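Side-chain contacts in phenylalanine ammonia-lyase (Rhodosporidium toruloides, PDB 1Y2M), which catalyses the non-oxidative deamination of L-phenylalanine to trans-cinnamate and of L-tyrosine to p-coumarate, working as a homotetramer: residues B[546-549]-B[550-553]; B[553-556]-B[557-560]; B[595-598]-B[599-603]; B[632-635]-B[636-640]. All blocks are in the same frame, centred on the assembly; numbering follows the deposited sequence.

Contact 1: B[546-549]-B[550-553]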
loop_
_atom_site.group_PDB
_atom_site.type_symbol
_atom_site.label_atom_id
_atom_site.label_comp_id
_atom_site.label_asym_id
_atom_site.label_seq_id
_atom_site.Cartn_x
_atom_site.Cartn_y
_atom_site.Cartn_z
ATOM N N LYS B 546 23.798 -45.863 -7.852
ATOM C CA LYS B 546 23.760 -47.116 -8.636
ATOM C C LYS B 546 24.989 -47.929 -8.387
ATOM O O LYS B 546 24.942 -49.165 -8.339
ATOM C CB LYS B 546 23.741 -46.851 -10.142
ATOM C CG LYS B 546 22.446 -46.440 -10.736
ATOM C CD LYS B 546 22.679 -46.167 -12.227
ATOM C CE LYS B 546 21.368 -45.858 -12.950
ATOM N NZ LYS B 546 21.623 -45.253 -14.311
ATOM N N GLN B 547 26.121 -47.239 -8.316
ATOM C CA GLN B 547 27.390 -47.931 -8.130
ATOM C C GLN B 547 27.742 -48.160 -6.678
ATOM O O GLN B 547 28.363 -49.149 -6.327
ATOM C CB GLN B 547 28.493 -47.121 -8.759
ATOM C CG GLN B 547 28.517 -47.294 -10.255
ATOM C CD GLN B 547 29.859 -46.948 -10.783
ATOM O OE1 GLN B 547 30.860 -47.693 -10.598
ATOM N NE2 GLN B 547 29.920 -45.813 -11.421
ATOM N N PHE B 548 27.342 -47.240 -5.820
ATOM C CA PHE B 548 27.761 -47.355 -4.447
ATOM C C PHE B 548 26.992 -48.373 -3.610
ATOM O O PHE B 548 27.585 -49.025 -2.729
ATOM C CB PHE B 548 27.807 -46.008 -3.745
ATOM C CG PHE B 548 28.741 -46.024 -2.564
ATOM C CD1 PHE B 548 30.078 -46.410 -2.726
ATOM C CD2 PHE B 548 28.284 -45.724 -1.334
ATOM C CE1 PHE B 548 30.936 -46.469 -1.651
ATOM C CE2 PHE B 548 29.121 -45.777 -0.245
ATOM C CZ PHE B 548 30.456 -46.147 -0.391
ATOM N N GLY B 549 25.694 -48.538 -3.888
ATOM C CA GLY B 549 24.920 -49.628 -3.257
ATOM C C GLY B 549 25.614 -50.985 -3.270
ATOM O O GLY B 549 25.806 -51.618 -2.219
ATOM N N PRO B 550 25.973 -51.486 -4.456
ATOM C CA PRO B 550 26.751 -52.699 -4.570
ATOM C C PRO B 550 28.122 -52.684 -3.890
ATOM O O PRO B 550 28.572 -53.705 -3.342
ATOM C CB PRO B 550 26.910 -52.857 -6.092
ATOM C CG PRO B 550 25.700 -52.216 -6.626
ATOM C CD PRO B 550 25.502 -51.014 -5.776
ATOM N N ALA B 551 28.792 -51.535 -3.963
ATOM C CA ALA B 551 30.116 -51.354 -3.353
ATOM C C ALA B 551 30.069 -51.563 -1.825
ATOM O O ALA B 551 30.965 -52.177 -1.233
ATOM C CB ALA B 551 30.677 -49.962 -3.699
ATOM N N ILE B 552 29.011 -51.064 -1.211
ATOM C CA ILE B 552 28.778 -51.230 0.241
ATOM C C ILE B 552 28.686 -52.702 0.592
ATOM O O ILE B 552 29.393 -53.207 1.476
ATOM C CB ILE B 552 27.495 -50.518 0.655
ATOM C CG1 ILE B 552 27.722 -49.016 0.661
ATOM C CG2 ILE B 552 27.005 -50.964 2.087
ATOM C CD1 ILE B 552 26.445 -48.213 0.626
ATOM N N VAL B 553 27.813 -53.388 -0.125
ATOM C CA VAL B 553 27.627 -54.816 0.098
ATOM C C VAL B 553 28.963 -55.538 -0.039
ATOM O O VAL B 553 29.330 -56.397 0.776
ATOM C CB VAL B 553 26.574 -55.377 -0.873
ATOM C CG1 VAL B 553 26.477 -56.889 -0.729
ATOM C CG2 VAL B 553 25.221 -54.709 -0.633
#

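Contact 2: B[553-556]-B[557-560]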
loop_
_atom_site.group_PDB
_atom_site.type_symbol
_atom_site.label_atom_id
_atom_site.label_comp_id
_atom_site.label_asym_id
_atom_site.label_seq_id
_atom_site.Cartn_x
_atom_site.Cartn_y
_atom_site.Cartn_z
ATOM N N VAL B 553 27.813 -53.388 -0.125
ATOM C CA VAL B 553 27.627 -54.816 0.098
ATOM C C VAL B 553 28.963 -55.538 -0.039
ATOM O O VAL B 553 29.330 -56.397 0.776
ATOM C CB VAL B 553 26.574 -55.377 -0.873
ATOM C CG1 VAL B 553 26.477 -56.889 -0.729
ATOM C CG2 VAL B 553 25.221 -54.709 -0.633
ATOM N N SER B 554 29.687 -55.224 -1.105
ATOM C CA SER B 554 30.936 -55.885 -1.408
ATOM C C SER B 554 31.991 -55.687 -0.334
ATOM O O SER B 554 32.684 -56.630 0.062
ATOM C CB SER B 554 31.464 -55.377 -2.739
ATOM O OG SER B 554 32.786 -55.847 -2.956
ATOM N N LEU B 555 32.111 -54.439 0.140
ATOM C CA LEU B 555 33.093 -54.123 1.187
ATOM C C LEU B 555 32.720 -54.795 2.496
ATOM O O LEU B 555 33.583 -55.280 3.216
ATOM C CB LEU B 555 33.224 -52.611 1.381
ATOM C CG LEU B 555 34.119 -51.922 0.343
ATOM C CD1 LEU B 555 33.853 -50.424 0.300
ATOM C CD2 LEU B 555 35.598 -52.221 0.584
ATOM N N ILE B 556 31.427 -54.801 2.812
ATOM C CA ILE B 556 30.927 -55.526 3.986
ATOM C C ILE B 556 31.273 -57.017 3.876
ATOM O O ILE B 556 31.691 -57.660 4.846
ATOM C CB ILE B 556 29.406 -55.317 4.152
ATOM C CG1 ILE B 556 29.113 -53.971 4.821
ATOM C CG2 ILE B 556 28.761 -56.436 4.939
ATOM C CD1 ILE B 556 27.625 -53.672 4.946
ATOM N N ASP B 557 31.097 -57.588 2.693
ATOM C CA ASP B 557 31.438 -59.010 2.528
ATOM C C ASP B 557 32.918 -59.263 2.685
ATOM O O ASP B 557 33.345 -60.220 3.361
ATOM C CB ASP B 557 30.993 -59.524 1.162
ATOM C CG ASP B 557 29.520 -59.754 1.092
ATOM O OD1 ASP B 557 28.884 -59.879 2.166
ATOM O OD2 ASP B 557 29.000 -59.838 -0.038
ATOM N N GLN B 558 33.710 -58.417 2.047
ATOM C CA GLN B 558 35.136 -58.551 2.085
ATOM C C GLN B 558 35.669 -58.435 3.510
ATOM O O GLN B 558 36.524 -59.239 3.918
ATOM C CB GLN B 558 35.778 -57.508 1.200
ATOM C CG GLN B 558 37.296 -57.545 1.180
ATOM C CD GLN B 558 37.912 -56.420 0.340
ATOM O OE1 GLN B 558 37.240 -55.437 -0.011
ATOM N NE2 GLN B 558 39.203 -56.562 0.024
ATOM N N HIS B 559 35.160 -57.469 4.269
ATOM C CA HIS B 559 35.725 -57.186 5.594
ATOM C C HIS B 559 35.159 -58.068 6.683
ATOM O O HIS B 559 35.882 -58.487 7.575
ATOM C CB HIS B 559 35.586 -55.681 5.933
ATOM C CG HIS B 559 36.528 -54.831 5.150
ATOM N ND1 HIS B 559 37.760 -54.455 5.629
ATOM C CD2 HIS B 559 36.474 -54.392 3.873
ATOM C CE1 HIS B 559 38.394 -53.753 4.707
ATOM N NE2 HIS B 559 37.639 -53.705 3.627
ATOM N N PHE B 560 33.858 -58.332 6.614
ATOM C CA PHE B 560 33.136 -58.948 7.701
ATOM C C PHE B 560 32.531 -60.295 7.372
ATOM O O PHE B 560 32.040 -60.968 8.268
ATOM C CB PHE B 560 31.995 -58.041 8.132
ATOM C CG PHE B 560 32.410 -56.618 8.464
ATOM C CD1 PHE B 560 33.622 -56.335 9.113
ATOM C CD2 PHE B 560 31.580 -55.566 8.125
ATOM C CE1 PHE B 560 33.963 -55.011 9.427
ATOM C CE2 PHE B 560 31.927 -54.279 8.437
ATOM C CZ PHE B 560 33.099 -54.011 9.099
#

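Contact 3: B[595-598]-B[599-603]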
loop_
_atom_site.group_PDB
_atom_site.type_symbol
_atom_site.label_atom_id
_atom_site.label_comp_id
_atom_site.label_asym_id
_atom_site.label_seq_id
_atom_site.Cartn_x
_atom_site.Cartn_y
_atom_site.Cartn_z
ATOM N N PRO B 595 36.138 -35.099 4.290
ATOM C CA PRO B 595 35.564 -35.300 5.645
ATOM C C PRO B 595 34.119 -35.815 5.659
ATOM O O PRO B 595 33.749 -36.475 6.632
ATOM C CB PRO B 595 35.664 -33.907 6.297
ATOM C CG PRO B 595 35.689 -32.944 5.142
ATOM C CD PRO B 595 36.524 -33.700 4.073
ATOM N N ARG B 596 33.325 -35.508 4.647
ATOM C CA ARG B 596 31.966 -36.005 4.555
ATOM C C ARG B 596 31.932 -37.512 4.627
ATOM O O ARG B 596 31.145 -38.097 5.349
ATOM C CB ARG B 596 31.322 -35.563 3.252
ATOM C CG ARG B 596 29.827 -35.844 3.271
ATOM C CD ARG B 596 29.119 -35.323 2.055
ATOM N NE ARG B 596 27.665 -35.403 2.207
ATOM C CZ ARG B 596 26.833 -35.098 1.229
ATOM N NH1 ARG B 596 27.321 -34.682 0.070
ATOM N NH2 ARG B 596 25.541 -35.183 1.407
ATOM N N TRP B 597 32.760 -38.151 3.813
ATOM C CA TRP B 597 32.720 -39.623 3.741
ATOM C C TRP B 597 33.318 -40.292 4.973
ATOM O O TRP B 597 32.853 -41.335 5.392
ATOM C CB TRP B 597 33.341 -40.117 2.434
ATOM C CG TRP B 597 32.326 -39.908 1.326
ATOM C CD1 TRP B 597 32.356 -38.987 0.331
ATOM C CD2 TRP B 597 31.093 -40.605 1.205
ATOM N NE1 TRP B 597 31.230 -39.087 -0.433
ATOM C CE2 TRP B 597 30.435 -40.081 0.074
ATOM C CE3 TRP B 597 30.472 -41.625 1.946
ATOM C CZ2 TRP B 597 29.181 -40.546 -0.333
ATOM C CZ3 TRP B 597 29.237 -42.104 1.522
ATOM C CH2 TRP B 597 28.609 -41.557 0.384
ATOM N N HIS B 598 34.351 -39.700 5.560
ATOM C CA HIS B 598 34.871 -40.212 6.803
ATOM C C HIS B 598 33.856 -40.052 7.926
ATOM O O HIS B 598 33.717 -40.945 8.739
ATOM C CB HIS B 598 36.234 -39.598 7.116
ATOM C CG HIS B 598 37.312 -40.155 6.249
ATOM N ND1 HIS B 598 37.876 -41.397 6.464
ATOM C CD2 HIS B 598 37.884 -39.673 5.123
ATOM C CE1 HIS B 598 38.749 -41.655 5.512
ATOM N NE2 HIS B 598 38.786 -40.623 4.694
ATOM N N ASP B 599 33.141 -38.941 7.937
ATOM C CA ASP B 599 32.056 -38.765 8.905
ATOM C C ASP B 599 30.938 -39.828 8.763
ATOM O O ASP B 599 30.515 -40.493 9.734
ATOM C CB ASP B 599 31.504 -37.335 8.771
ATOM C CG ASP B 599 30.208 -37.145 9.542
ATOM O OD1 ASP B 599 30.282 -36.656 10.708
ATOM O OD2 ASP B 599 29.149 -37.566 9.034
ATOM N N ALA B 600 30.501 -40.031 7.540
ATOM C CA ALA B 600 29.412 -40.999 7.288
ATOM C C ALA B 600 29.759 -42.412 7.734
ATOM O O ALA B 600 28.972 -43.104 8.408
ATOM C CB ALA B 600 29.056 -41.008 5.829
ATOM N N PHE B 601 30.931 -42.874 7.345
ATOM C CA PHE B 601 31.367 -44.202 7.745
ATOM C C PHE B 601 31.769 -44.324 9.200
ATOM O O PHE B 601 31.735 -45.441 9.737
ATOM C CB PHE B 601 32.400 -44.779 6.762
ATOM C CG PHE B 601 31.754 -45.289 5.517
ATOM C CD1 PHE B 601 31.130 -46.534 5.553
ATOM C CD2 PHE B 601 31.674 -44.526 4.346
ATOM C CE1 PHE B 601 30.471 -47.043 4.469
ATOM C CE2 PHE B 601 31.022 -45.037 3.246
ATOM C CZ PHE B 601 30.407 -46.314 3.303
ATOM N N SER B 602 32.140 -43.223 9.837
ATOM C CA SER B 602 32.358 -43.222 11.276
ATOM C C SER B 602 31.042 -43.560 11.975
ATOM O O SER B 602 30.986 -44.439 12.825
ATOM C CB SER B 602 32.885 -41.890 11.771
ATOM O OG SER B 602 33.079 -41.952 13.177
ATOM N N PHE B 603 29.990 -42.863 11.554
ATOM C CA PHE B 603 28.657 -43.140 12.071
ATOM C C PHE B 603 28.288 -44.591 11.762
ATOM O O PHE B 603 27.867 -45.348 12.662
ATOM C CB PHE B 603 27.661 -42.160 11.469
ATOM C CG PHE B 603 26.424 -41.915 12.304
ATOM C CD1 PHE B 603 26.028 -42.760 13.323
ATOM C CD2 PHE B 603 25.646 -40.821 12.040
ATOM C CE1 PHE B 603 24.850 -42.478 14.086
ATOM C CE2 PHE B 603 24.494 -40.571 12.770
ATOM C CZ PHE B 603 24.103 -41.399 13.773
HETATM O O HOH W 1 28.611 -37.568 6.312
#

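Contact 4: B[632-635]-B[636-640]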
loop_
_atom_site.group_PDB
_atom_site.type_symbol
_atom_site.label_atom_id
_atom_site.label_comp_id
_atom_site.label_asym_id
_atom_site.label_seq_id
_atom_site.Cartn_x
_atom_site.Cartn_y
_atom_site.Cartn_z
ATOM N N SER B 632 36.663 -45.482 -0.910
ATOM C CA SER B 632 35.902 -45.971 -2.046
ATOM C C SER B 632 34.839 -44.955 -2.460
ATOM O O SER B 632 34.645 -44.662 -3.649
ATOM C CB SER B 632 35.283 -47.334 -1.711
ATOM O OG SER B 632 34.399 -47.773 -2.735
ATOM N N ALA B 633 34.096 -44.412 -1.494
ATOM C CA ALA B 633 33.073 -43.413 -1.793
ATOM C C ALA B 633 33.652 -42.110 -2.370
ATOM O O ALA B 633 33.077 -41.502 -3.289
ATOM C CB ALA B 633 32.233 -43.132 -0.590
ATOM N N ILE B 634 34.798 -41.704 -1.833
ATOM C CA ILE B 634 35.468 -40.513 -2.305
ATOM C C ILE B 634 35.899 -40.707 -3.786
ATOM O O ILE B 634 35.611 -39.864 -4.657
ATOM C CB ILE B 634 36.672 -40.192 -1.409
ATOM C CG1 ILE B 634 36.151 -39.767 0.002
ATOM C CG2 ILE B 634 37.537 -39.074 -2.039
ATOM C CD1 ILE B 634 37.145 -39.796 1.116
ATOM N N SER B 635 36.552 -41.825 -4.078
ATOM C CA SER B 635 36.938 -42.125 -5.462
ATOM C C SER B 635 35.765 -42.246 -6.364
ATOM O O SER B 635 35.790 -41.724 -7.472
ATOM C CB SER B 635 37.741 -43.424 -5.567
ATOM O OG SER B 635 38.804 -43.360 -4.648
ATOM N N LEU B 636 34.740 -42.965 -5.945
ATOM C CA LEU B 636 33.583 -43.122 -6.811
ATOM C C LEU B 636 32.907 -41.764 -7.128
ATOM O O LEU B 636 32.502 -41.493 -8.252
ATOM C CB LEU B 636 32.589 -44.074 -6.175
ATOM C CG LEU B 636 31.296 -44.410 -6.931
ATOM C CD1 LEU B 636 31.581 -44.914 -8.357
ATOM C CD2 LEU B 636 30.534 -45.481 -6.170
ATOM N N THR B 637 32.790 -40.905 -6.117
ATOM C CA THR B 637 32.223 -39.586 -6.322
ATOM C C THR B 637 33.016 -38.833 -7.389
ATOM O O THR B 637 32.439 -38.251 -8.305
ATOM C CB THR B 637 32.233 -38.782 -5.005
ATOM O OG1 THR B 637 31.402 -39.430 -4.057
ATOM C CG2 THR B 637 31.710 -37.386 -5.232
ATOM N N ARG B 638 34.334 -38.858 -7.271
ATOM C CA ARG B 638 35.162 -38.118 -8.217
ATOM C C ARG B 638 34.945 -38.674 -9.630
ATOM O O ARG B 638 34.850 -37.913 -10.607
ATOM C CB ARG B 638 36.628 -38.175 -7.801
ATOM C CG ARG B 638 36.891 -37.386 -6.547
ATOM C CD ARG B 638 38.365 -37.170 -6.291
ATOM N NE ARG B 638 38.635 -36.436 -5.044
ATOM C CZ ARG B 638 39.405 -36.872 -4.057
ATOM N NH1 ARG B 638 40.033 -38.043 -4.139
ATOM N NH2 ARG B 638 39.579 -36.099 -2.991
ATOM N N GLN B 639 34.825 -40.001 -9.741
ATOM C CA GLN B 639 34.683 -40.620 -11.071
ATOM C C GLN B 639 33.335 -40.323 -11.705
ATOM O O GLN B 639 33.258 -39.970 -12.891
ATOM C CB GLN B 639 35.060 -42.102 -11.101
ATOM C CG GLN B 639 34.174 -43.130 -10.501
ATOM C CD GLN B 639 34.828 -44.577 -10.586
ATOM O OE1 GLN B 639 36.039 -44.746 -10.370
ATOM N NE2 GLN B 639 34.017 -45.583 -10.895
ATOM N N VAL B 640 32.289 -40.338 -10.897
ATOM C CA VAL B 640 30.952 -40.012 -11.391
ATOM C C VAL B 640 30.860 -38.535 -11.824
ATOM O O VAL B 640 30.279 -38.210 -12.868
ATOM C CB VAL B 640 29.880 -40.333 -10.340
ATOM C CG1 VAL B 640 28.529 -39.867 -10.772
ATOM C CG2 VAL B 640 29.868 -41.850 -10.077
#

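Contact 1: B[546-549]-B[550-553]
Phe548 and Ile552, one turn apart on helix 506-560, pair as an i to i+4 CH-pi contact beside a kink at Pro550, whose N has no bond to the turn before. A chi1 of -157° sets CG of Phe548 anti to the amide nitrogen and returns the ring toward the next turn, although CB itself points away from it. Of the Phe548 ring atoms, CD1 lies 3.7 Å from Ala551 CB, with CE1 a little farther from the same methyl; CD2 touches the methyl CD1 of Ile552, and CE2 lies 3.6 Å from Ile552 CG1; at the tip, CZ also faces Ile552 CG1. Ile552 CG1 sits over one face of the Phe548 ring, 4.1 Å from its centroid, the two side chains crossing at about a right angle. Other helices cover the rest of the ring: Trp597 meets it edge-to-face, Ala633 lies at CZ and Leu636 beside CD1. With an alanine in place of Phe548, the Ile552 methylene would probably lose its aromatic partner and a gap would open toward Trp597 of helix 593-611 and toward helix 619-646. The backbone here is uneven. Pro550 CD lies 3.2 Å from Lys546 O, where a helical hydrogen bond would otherwise close. Weak bonds follow from Ala551 N to Gln547 O and from Val553 N to Gly549 O; between them Ile552 N reaches Phe548 O at 2.9 Å, with an N-H...O angle of 157°.

Contact 2: B[553-556]-B[557-560]
Four successive i to i+4 backbone bonds join residues 553-556 to 557-560, from Asp557 N to Val553 O through to Phe560 N to Ile556 O, each 2.9 Å long, and carry helix 506-560 regularly to its last turn. On one flank Leu555 runs alongside both Gln558 and His559: the methyl CD2 of Leu555 lies 3.7 Å from Gln558 OE1 and 4.0 Å from His559 NE2. The His559 imidazole, with CG beside its backbone nitrogen (chi1 -73°), brings its CD2 to 3.1 Å from Leu555 O, which meets the ring at its edge and in its plane. Trp625 of helix 619-646 meets the same imidazole edge-to-face. Around the helix, Ile556 CG2 approaches Phe560 CD2 at 4.3 Å, a loose touch, while His559 CB sits over one face of the phenyl ring, offset toward its rim. Asp557 lies alongside Val553, its OD2 3.9 Å from the methyl CG1 of Val553, and OD1 forms a salt bridge with Arg570. Paired with Arg570, the Asp557 carboxylate is likely to favour its charged form, which ties the last turn to helix 570-587.

Contact 3: B[595-598]-B[599-603]
Trp597 and Phe601, one turn apart on helix 593-611, cross obliquely, atoms CE3 and CZ3 of the indole's six-membered ring meeting CE2 of the phenyl. CE3 of Trp597 lies 3.7 Å from Phe601 CE2 and CZ3 of the indole 3.8 Å from the same atom. The i to i+4 spacing sets them on one side of the helix, and the shared torsion (chi1 -78°, CG beside the backbone nitrogen) gives them a like start. The phenyl ring also turns its edge to Trp597 O, in plane, with Phe601 CD2 3.6 Å from that oxygen. Replacing Phe601 by a serine would probably leave CE3 and CZ3 of Trp597 without the ring packed against them and deprive Trp625 of this edge-to-face partner. The aromatic pair belongs to a helical bundle: Trp597 packs on Ala633 and Ile634 of helix 619-646, and Ala600 turns to Leu581 and Leu585 of helix 570-587. Asp599, with CG anti to its amide nitrogen (chi1 169°), carries its carboxylate to a water shared with the preceding turn. The water donates to Arg596 O and Asp599 OD2, 2.8 Å each, and OD2 also takes a salt bridge from Arg584. Further on, Phe603 stacks on Phe603 of the second subunit.

Contact 4: B[632-635]-B[636-640]
Rotation about CA-CB sets both main contacts here: Thr637 places OG1 beside its own backbone nitrogen (chi1 -63°), facing the preceding turn, and Arg638 likewise starts beside its nitrogen (chi1 -69°) before running extended from CG to NE, alongside Ile634. The threonine hydroxyl OG1 donates to Ala633 O over 2.8 Å, and Thr637 N donates to that same carbonyl at 2.9 Å. The two donors approach from opposite faces of the carbonyl plane, each tilted about 30° from it, so one oxygen is gripped twice and the hydroxyl of this partly exposed residue is held on the backbone. At Arg638 the guanidinium lies over the methyl CG2 of Ile634, which sits 3.3 Å above the plane, offset toward the rim; NH1 is 3.4 Å and CZ 3.5 Å from the methyl. The charged group thus keeps a greasy platform under one face. Ser635 turns OG back to Glu631 O. Ala633, meanwhile, packs on Phe548 and Trp597, and Leu636 on Gln547 and Phe548. A threonine hydroxyl bonded to the carbonyl four residues back is a recurrent helix feature, met here on helix 619-646, whose inner side packs against helices 506-560 and 593-611 in a helical bundle, running antiparallel to the end of helix 506-560.

Overall arrangement
From the N terminus the four contacts come in series, each local to one helix, so none closes a long loop and none crosses another. Contact 1 and contact 2 follow directly along the end of helix 506-560 and share Val553. The chain then passes through helix 570-587 to contact 3 on helix 593-611, and on to contact 4 on helix 619-646. Tertiary packing draws these distant turns together: Phe548 of contact 1 touches Phe601 of contact 3 (CZ to CZ, 3.7 Å) and Ala633 of contact 4, Trp597 joins contacts 3 and 4, and Leu555 brings contact 2 to Ser632. Contacts 2 and 3 do not touch, their nearest atoms lying about 6 Å apart.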